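Local coordinates for PRD-containing transcription regulator (Lactobacillus casei, PDB 3NUF), which probably serves in transcription regulation as a helical PRD (PTS regulation domain) module, its exact regulatory target being unestablished, at residues D88-V93 and I110-A115; L62-S67 and V102-V107. One frame throughout, in Å; residues are numbered along the deposited sequence.

Contact 1: D88-V93 and I110-A115; sequences DLADQV and IHFEAA. With EDO (1,2-ethanediol), chain G.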
ATOM      1  N   ASP A  88      -4.508   7.282  -8.043  1.00 11.75           N
ATOM      2  CA  ASP A  88      -5.846   7.279  -7.427  1.00 11.77           C
ATOM      3  C   ASP A  88      -5.979   6.109  -6.432  1.00 10.79           C
ATOM      4  O   ASP A  88      -6.565   6.270  -5.356  1.00 11.20           O
ATOM      5  CB  ASP A  88      -6.944   7.162  -8.484  1.00 13.93           C
ATOM      6  CG  ASP A  88      -7.100   8.421  -9.342  1.00 19.60           C
ATOM      7  OD1 ASP A  88      -6.505   9.482  -9.045  1.00 21.54           O
ATOM      8  OD2 ASP A  88      -7.868   8.306 -10.353  1.00 24.60           O
ATOM      9  N   LEU A  89      -5.482   4.928  -6.787  1.00 10.69           N
ATOM     10  CA  LEU A  89      -5.523   3.806  -5.852  1.00 11.11           C
ATOM     11  C   LEU A  89      -4.700   4.153  -4.616  1.00 11.18           C
ATOM     12  O   LEU A  89      -5.128   3.881  -3.475  1.00 11.69           O
ATOM     13  CB  LEU A  89      -5.039   2.514  -6.518  1.00 12.66           C
ATOM     14  CG  LEU A  89      -5.928   1.934  -7.585  1.00 17.19           C
ATOM     15  CD1 LEU A  89      -5.188   0.888  -8.406  1.00 18.29           C
ATOM     16  CD2 LEU A  89      -7.150   1.311  -6.892  1.00 20.03           C
ATOM     17  N   ALA A  90      -3.505   4.711  -4.801  1.00 10.73           N
ATOM     18  CA  ALA A  90      -2.679   5.093  -3.662  1.00 10.23           C
ATOM     19  C   ALA A  90      -3.379   6.117  -2.787  1.00  9.63           C
ATOM     20  O   ALA A  90      -3.344   6.002  -1.546  1.00  9.64           O
ATOM     21  CB  ALA A  90      -1.343   5.614  -4.136  1.00 11.49           C
ATOM     22  N   ASP A  91      -4.015   7.125  -3.399  1.00  9.47           N
ATOM     23  CA  ASP A  91      -4.753   8.107  -2.615  1.00  9.98           C
ATOM     24  C   ASP A  91      -5.858   7.440  -1.791  1.00 11.11           C
ATOM     25  O   ASP A  91      -6.050   7.776  -0.624  1.00 11.15           O
ATOM     26  CB  ASP A  91      -5.362   9.162  -3.556  1.00 11.19           C
ATOM     27  CG  ASP A  91      -6.075  10.251  -2.815  1.00 12.56           C
ATOM     28  OD1 ASP A  91      -5.403  11.133  -2.314  1.00 12.96           O
ATOM     29  OD2 ASP A  91      -7.298  10.233  -2.731  1.00 13.48           O
ATOM     30  N   GLN A  92      -6.565   6.495  -2.383  1.00  9.87           N
ATOM     31  CA  GLN A  92      -7.628   5.802  -1.659  1.00 10.65           C
ATOM     32  C   GLN A  92      -7.046   5.077  -0.459  1.00 10.24           C
ATOM     33  O   GLN A  92      -7.633   5.099   0.636  1.00 10.91           O
ATOM     34  CB  GLN A  92      -8.327   4.804  -2.569  1.00 11.74           C
ATOM     35  CG  GLN A  92      -9.489   4.144  -1.890  1.00 16.30           C
ATOM     36  CD  GLN A  92     -10.398   3.380  -2.829  1.00 19.32           C
ATOM     37  OE1 GLN A  92     -10.315   3.498  -4.046  1.00 20.27           O
ATOM     38  NE2 GLN A  92     -11.293   2.595  -2.240  1.00 24.58           N
ATOM     39  N   VAL A  93      -5.903   4.425  -0.614  1.00  9.80           N
ATOM     40  CA  VAL A  93      -5.290   3.706   0.515  1.00  9.82           C
ATOM     41  C   VAL A  93      -4.866   4.630   1.636  1.00  9.33           C
ATOM     42  O   VAL A  93      -5.156   4.405   2.816  1.00 10.09           O
ATOM     43  CB  VAL A  93      -4.104   2.883   0.066  1.00  9.28           C
ATOM     44  CG1 VAL A  93      -3.349   2.195   1.276  1.00 11.82           C
ATOM     45  CG2 VAL A  93      -4.522   1.785  -0.892  1.00 11.25           C
ATOM     46  N   ILE A 110       4.031   4.022  -6.709  1.00 11.21           N
ATOM     47  CA  ILE A 110       5.027   3.252  -7.465  1.00 12.38           C
ATOM     48  C   ILE A 110       4.836   1.753  -7.294  1.00 13.52           C
ATOM     49  O   ILE A 110       5.121   0.997  -8.224  1.00 14.70           O
ATOM     50  CB  ILE A 110       6.443   3.691  -7.042  1.00 13.92           C
ATOM     51  CG1 ILE A 110       6.645   5.182  -7.252  1.00 16.88           C
ATOM     52  CG2 ILE A 110       7.559   2.895  -7.771  1.00 16.14           C
ATOM     53  CD1 ILE A 110       6.290   5.715  -8.613  1.00 18.90           C
ATOM     54  N   HIS A 111       4.348   1.299  -6.162  1.00 13.05           N
ATOM     55  CA  HIS A 111       4.078  -0.108  -5.958  1.00 12.06           C
ATOM     56  C   HIS A 111       3.000  -0.559  -6.920  1.00 14.40           C
ATOM     57  O   HIS A 111       3.097  -1.607  -7.510  1.00 15.40           O
ATOM     58  CB  HIS A 111       3.692  -0.349  -4.523  1.00 12.93           C
ATOM     59  CG  HIS A 111       4.785  -0.097  -3.554  1.00 11.99           C
ATOM     60  ND1 HIS A 111       5.473  -1.107  -2.930  1.00 15.67           N
ATOM     61  CD2 HIS A 111       5.260   1.062  -3.032  1.00 12.71           C
ATOM     62  CE1 HIS A 111       6.377  -0.578  -2.122  1.00 16.18           C
ATOM     63  NE2 HIS A 111       6.280   0.737  -2.162  1.00 14.96           N
ATOM     64  N   PHE A 112       1.923   0.199  -7.059  1.00 13.36           N
ATOM     65  CA  PHE A 112       0.859  -0.131  -7.994  1.00 14.83           C
ATOM     66  C   PHE A 112       1.388  -0.037  -9.427  1.00 14.61           C
ATOM     67  O   PHE A 112       1.006  -0.857 -10.272  1.00 15.91           O
ATOM     68  CB  PHE A 112      -0.339   0.820  -7.837  1.00 14.22           C
ATOM     69  CG  PHE A 112      -1.107   0.640  -6.585  1.00 13.76           C
ATOM     70  CD1 PHE A 112      -1.947  -0.431  -6.428  1.00 21.14           C
ATOM     71  CD2 PHE A 112      -1.066   1.565  -5.572  1.00 16.29           C
ATOM     72  CE1 PHE A 112      -2.683  -0.605  -5.253  1.00 21.78           C
ATOM     73  CE2 PHE A 112      -1.784   1.401  -4.394  1.00 15.25           C
ATOM     74  CZ  PHE A 112      -2.542   0.319  -4.191  1.00 18.54           C
ATOM     75  N   GLU A 113       2.212   0.952  -9.751  1.00 13.18           N
ATOM     76  CA  GLU A 113       2.742   1.115 -11.093  1.00 15.30           C
ATOM     77  C   GLU A 113       3.626  -0.091 -11.460  1.00 17.75           C
ATOM     78  O   GLU A 113       3.516  -0.630 -12.589  1.00 18.31           O
ATOM     79  CB  GLU A 113       3.496   2.444 -11.152  1.00 16.03           C
ATOM     80  CG  GLU A 113       3.709   3.046 -12.546  1.00 20.57           C
ATOM     81  CD  GLU A 113       2.475   3.692 -13.144  1.00 19.48           C
ATOM     82  OE1 GLU A 113       1.326   3.368 -12.758  1.00 16.55           O
ATOM     83  OE2 GLU A 113       2.625   4.500 -14.108  1.00 21.25           O
ATOM     84  N   ALA A 114       4.491  -0.509 -10.548  1.00 15.82           N
ATOM     85  CA  ALA A 114       5.351  -1.675 -10.778  1.00 18.10           C
ATOM     86  C   ALA A 114       4.523  -2.951 -10.963  1.00 19.04           C
ATOM     87  O   ALA A 114       4.873  -3.807 -11.818  1.00 20.56           O
ATOM     88  CB  ALA A 114       6.355  -1.808  -9.659  1.00 18.99           C
ATOM     89  N   ALA A 115       3.468  -3.134 -10.205  1.00 17.72           N
ATOM     90  CA  ALA A 115       2.643  -4.330 -10.323  1.00 19.29           C
ATOM     91  C   ALA A 115       1.918  -4.439 -11.665  1.00 20.40           C
ATOM     92  O   ALA A 115       1.539  -5.531 -12.056  1.00 21.00           O
ATOM     93  CB  ALA A 115       1.653  -4.444  -9.163  1.00 19.23           C
TER
HETATM   94  C1  EDO G 308     -12.596   2.003   1.317  1.00 30.85           C
HETATM   95  O1  EDO G 308     -11.889   1.913   0.077  1.00 42.07           O
HETATM   96  C2  EDO G 308     -12.607   3.448   1.733  1.00 29.45           C
HETATM   97  O2  EDO G 308     -12.033   3.571   3.041  1.00 38.09           O
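F112 reaches across from helix 104-115 and lays its ring against L89, A90 and V93 of helix 84-97, and this one aromatic side chain carries the whole apolar contact. Its principal interaction is a CH-pi contact: L89 CB stands 3.9 Å from the centroid of the F112 ring, only 7° off the ring normal, thus almost exactly over the middle of one face. One branch of the leucine also reaches the ring, L89 CD1 lying 4.0 Å from F112 CD1. With CG anti to its carbonyl carbon (chi1 -70°), F112 carries its ring to the other helix.

The remaining packing gathers at the far end of the ring. V93 CG2 makes an apolar contact with F112 CZ at 4.1 Å, near the ring plane and therefore at the edge. A90 comes in obliquely: its backbone N is 3.8 Å from F112 CE2, and its apolar CB is 4.2 Å from that same carbon. The small alanine lets the phenyl group come up to the helix backbone itself. L38 of helix 25-41 touches both L89 and V93, while L58 of helix 48-67 also packs on V93, extending this buried patch.

Polar bonding lies off to the side. The Q92 side chain, extended beyond CG, reaches a 1,2-ethanediol molecule, probably from the crystallisation liquor; Q92 NE2 is modelled only 2.5 Å from O1 of the diol, too short to be taken at face value. Y34 and H96 also bind this molecule.

The axes of 88-93 and 110-115 come within 9.7 Å, their directions 138° apart. This roughly antiparallel pair, its four touching residues all buried, forms part of the hydrophobic core of the all-helical bundle, consistent with the PRD family assignment.

Contact 2: L62-S67 and V102-V107; sequences LGRSKS and VAEKYV. With EDO (1,2-ethanediol), chain F; EDO (1,2-ethanediol), chain E.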
ATOM      1  N   LEU A  62       1.287   2.640   8.158  1.00 10.72           N
ATOM      2  CA  LEU A  62       0.448   2.415   9.312  1.00 10.47           C
ATOM      3  C   LEU A  62       1.122   2.903  10.572  1.00 10.86           C
ATOM      4  O   LEU A  62       0.539   3.578  11.415  1.00 10.86           O
ATOM      5  CB  LEU A  62       0.044   0.933   9.361  1.00 12.22           C
ATOM      6  CG  LEU A  62      -0.874   0.494  10.502  1.00 13.20           C
ATOM      7  CD1 LEU A  62      -2.192   1.227  10.392  1.00 15.27           C
ATOM      8  CD2 LEU A  62      -1.015  -1.062  10.459  1.00 15.66           C
ATOM      9  N   GLY A  63       2.400   2.608  10.697  1.00 11.79           N
ATOM     10  CA  GLY A  63       3.148   3.102  11.841  1.00 12.16           C
ATOM     11  C   GLY A  63       3.125   4.600  11.962  1.00 11.81           C
ATOM     12  O   GLY A  63       2.903   5.171  13.047  1.00 12.79           O
ATOM     13  N   ARG A  64       3.308   5.298  10.859  1.00 10.75           N
ATOM     14  CA  ARG A  64       3.305   6.774  10.841  1.00 12.41           C
ATOM     15  C   ARG A  64       1.944   7.333  11.139  1.00 11.28           C
ATOM     16  O   ARG A  64       1.820   8.349  11.817  1.00 11.89           O
ATOM     17  CB  ARG A  64       3.776   7.432   9.503  1.00 14.63           C
ATOM     18  CG  ARG A  64       5.193   7.629   9.350  1.00 21.28           C
ATOM     19  CD  ARG A  64       5.473   8.578   8.208  1.00 14.01           C
ATOM     20  NE  ARG A  64       5.215   7.968   6.925  1.00 12.87           N
ATOM     21  CZ  ARG A  64       5.944   7.031   6.359  1.00 12.65           C
ATOM     22  NH1 ARG A  64       7.028   6.554   6.983  1.00 16.58           N
ATOM     23  NH2 ARG A  64       5.647   6.589   5.175  1.00 14.37           N
ATOM     24  N   SER A  65       0.885   6.660  10.678  1.00 10.23           N
ATOM     25  CA  SER A  65      -0.479   7.063  10.970  1.00 10.66           C
ATOM     26  C   SER A  65      -0.768   7.087  12.445  1.00 12.92           C
ATOM     27  O   SER A  65      -1.586   7.877  12.947  1.00 13.89           O
ATOM     28  CB  SER A  65      -1.517   6.149  10.275  1.00 11.68           C
ATOM     29  OG  SER A  65      -1.729   4.864  10.909  1.00 12.43           O
ATOM     30  N   LYS A  66      -0.082   6.218  13.181  1.00 10.93           N
ATOM     31  CA  LYS A  66      -0.235   6.138  14.646  1.00 11.02           C
ATOM     32  C   LYS A  66       0.741   7.013  15.406  1.00 12.12           C
ATOM     33  O   LYS A  66       0.383   7.599  16.409  1.00 12.58           O
ATOM     34  CB  LYS A  66      -0.053   4.683  15.050  1.00 11.51           C
ATOM     35  CG  LYS A  66      -1.162   3.772  14.544  1.00 14.82           C
ATOM     36  CD  LYS A  66      -0.731   2.324  14.662  1.00 23.89           C
ATOM     37  CE  LYS A  66      -0.972   1.876  15.970  1.00 26.26           C
ATOM     38  NZ  LYS A  66      -0.724   0.392  16.018  1.00 30.92           N
ATOM     39  N   SER A  67       1.984   7.094  14.941  1.00 11.36           N
ATOM     40  CA  SER A  67       3.024   7.796  15.717  1.00 13.55           C
ATOM     41  C   SER A  67       3.012   9.266  15.500  1.00 14.31           C
ATOM     42  O   SER A  67       3.451  10.035  16.374  1.00 16.94           O
ATOM     43  CB  SER A  67       4.383   7.276  15.350  1.00 14.15           C
ATOM     44  OG  SER A  67       4.680   7.646  14.008  1.00 13.38           O
ATOM     45  N   VAL A 102      -1.605  13.697   2.567  1.00  9.45           N
ATOM     46  CA  VAL A 102      -2.014  13.329   1.223  1.00  9.58           C
ATOM     47  C   VAL A 102      -0.841  12.793   0.400  1.00 10.37           C
ATOM     48  O   VAL A 102      -0.985  11.813  -0.328  1.00 10.41           O
ATOM     49  CB  VAL A 102      -2.698  14.522   0.469  1.00 10.56           C
ATOM     50  CG1 VAL A 102      -2.925  14.222  -1.020  1.00 12.17           C
ATOM     51  CG2 VAL A 102      -4.031  14.853   1.144  1.00 13.32           C
ATOM     52  N   ALA A 103       0.290  13.471   0.475  1.00 10.83           N
ATOM     53  CA  ALA A 103       1.440  13.151  -0.331  1.00  9.92           C
ATOM     54  C   ALA A 103       2.096  11.815  -0.046  1.00 10.28           C
ATOM     55  O   ALA A 103       2.981  11.417  -0.810  1.00 11.35           O
ATOM     56  CB  ALA A 103       2.464  14.310  -0.251  1.00 12.08           C
ATOM     57  N   GLU A 104       1.681  11.063   0.956  1.00  9.44           N
ATOM     58  CA  GLU A 104       2.039   9.678   1.109  1.00  8.70           C
ATOM     59  C   GLU A 104       1.662   8.915  -0.175  1.00  9.38           C
ATOM     60  O   GLU A 104       2.245   7.855  -0.461  1.00 10.79           O
ATOM     61  CB  GLU A 104       1.344   9.035   2.271  1.00  9.43           C
ATOM     62  CG  GLU A 104       1.749   9.503   3.647  1.00 10.60           C
ATOM     63  CD  GLU A 104       2.981   8.823   4.254  1.00 12.26           C
ATOM     64  OE1 GLU A 104       3.499   7.797   3.716  1.00 13.27           O
ATOM     65  OE2 GLU A 104       3.407   9.328   5.322  1.00 13.07           O
ATOM     66  N   LYS A 105       0.691   9.405  -0.944  1.00  9.21           N
ATOM     67  CA  LYS A 105       0.280   8.675  -2.132  1.00  9.00           C
ATOM     68  C   LYS A 105       1.398   8.495  -3.138  1.00  9.86           C
ATOM     69  O   LYS A 105       1.333   7.553  -3.939  1.00 10.49           O
ATOM     70  CB  LYS A 105      -0.932   9.344  -2.786  1.00  9.65           C
ATOM     71  CG  LYS A 105      -0.666  10.650  -3.468  1.00  8.89           C
ATOM     72  CD  LYS A 105      -1.929  11.308  -4.026  1.00 10.63           C
ATOM     73  CE  LYS A 105      -1.664  12.643  -4.599  1.00 12.03           C
ATOM     74  NZ  LYS A 105      -2.899  13.286  -5.249  1.00 16.14           N
ATOM     75  N   TYR A 106       2.355   9.404  -3.205  1.00  9.00           N
ATOM     76  CA  TYR A 106       3.348   9.321  -4.302  1.00  9.70           C
ATOM     77  C   TYR A 106       4.214   8.095  -4.240  1.00 10.45           C
ATOM     78  O   TYR A 106       4.264   7.281  -5.181  1.00 10.98           O
ATOM     79  CB  TYR A 106       4.137  10.632  -4.376  1.00 10.04           C
ATOM     80  CG  TYR A 106       3.294  11.849  -4.656  1.00 10.88           C
ATOM     81  CD1 TYR A 106       2.571  11.924  -5.831  1.00 12.61           C
ATOM     82  CD2 TYR A 106       3.194  12.910  -3.747  1.00 11.51           C
ATOM     83  CE1 TYR A 106       1.785  13.014  -6.071  1.00 10.93           C
ATOM     84  CE2 TYR A 106       2.406  13.986  -3.985  1.00 11.16           C
ATOM     85  CZ  TYR A 106       1.683  14.044  -5.132  1.00 12.79           C
ATOM     86  OH  TYR A 106       0.858  15.117  -5.385  1.00 15.72           O
ATOM     87  N   VAL A 107       4.877   7.881  -3.129  1.00 10.84           N
ATOM     88  CA  VAL A 107       5.743   6.694  -3.011  1.00 11.48           C
ATOM     89  C   VAL A 107       4.884   5.425  -3.119  1.00 12.98           C
ATOM     90  O   VAL A 107       5.275   4.458  -3.779  1.00 12.09           O
ATOM     91  CB  VAL A 107       6.571   6.721  -1.748  1.00 12.21           C
ATOM     92  CG1 VAL A 107       7.207   5.361  -1.424  1.00 13.87           C
ATOM     93  CG2 VAL A 107       7.652   7.783  -1.894  1.00 14.36           C
TER
HETATM   94  C1  EDO F 307       1.823  -1.417  13.319  1.00 34.09           C
HETATM   95  O1  EDO F 307       1.607  -0.778  14.589  1.00 41.57           O
HETATM   96  C2  EDO F 307       2.430  -0.497  12.268  1.00 33.85           C
HETATM   97  O2  EDO F 307       3.815  -0.211  12.499  1.00 42.36           O
HETATM   98  C1  EDO E 305      -2.143   1.328  19.274  1.00 29.75           C
HETATM   99  O1  EDO E 305      -2.972   0.792  18.242  1.00 32.99           O
HETATM  100  C2  EDO E 305      -3.105   1.960  20.259  1.00 29.27           C
HETATM  101  O2  EDO E 305      -3.573   0.896  21.074  1.00 24.27           O
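R64 of helix 48-67 and E104 of segment 102-107 are joined by a two-pronged salt bridge. R64 NE donates to E104 OE2 at 2.8 Å, and R64 NH2 donates to E104 OE1 at 2.9 Å with a nearly straight N-H...O angle of 174°. Both carboxylate oxygens use their syn lone pairs, and the guanidinium and carboxylate planes lie 9° apart, so the groups meet side-on and nearly coplanar. A bend at chi3 (-72°) turns the arginine's NE edge to the glutamate. The remaining nitrogen, R64 NH1, pairs with E60 one turn earlier, giving the arginine a second acidic partner. Were R64 cut back to an alanine, E104 and E60 would probably lose their shared cationic mate and a gap would be left between the helices.

On helix 48-67, L62 O accepts from S65 OG at 2.7 Å as well as from K66 N. K66 NZ donates to O1 of the chain F 1,2-ethanediol at 3.0 Å and, weakly, to O1 of the chain E molecule.

Buried and flanked by two carboxylates, the R64 guanidinium is likely to stay protonated, and its paired bonds to E104 oppose rotation of either group.

How the contacts relate
Contacts 1 and 2 share helix 104-115: contact 2 uses its N-terminal part, and contact 1 its later turns. Their centres are about 13 Å apart, and their segments alternate along the chain; together they tie helices 48-67 and 84-97 to helix 104-115. They also touch directly, A90 CB packing on K105 O at 3.3 Å and D91 N lying 3.8 Å from K105 CB. One join is apolar and the other ionic. Contact 1 lies deeper, its centre about 7 Å from that of the chain against about 10 Å for contact 2. The bound 1,2-ethanediol molecules, probably from the crystallisation liquor, mark no established site.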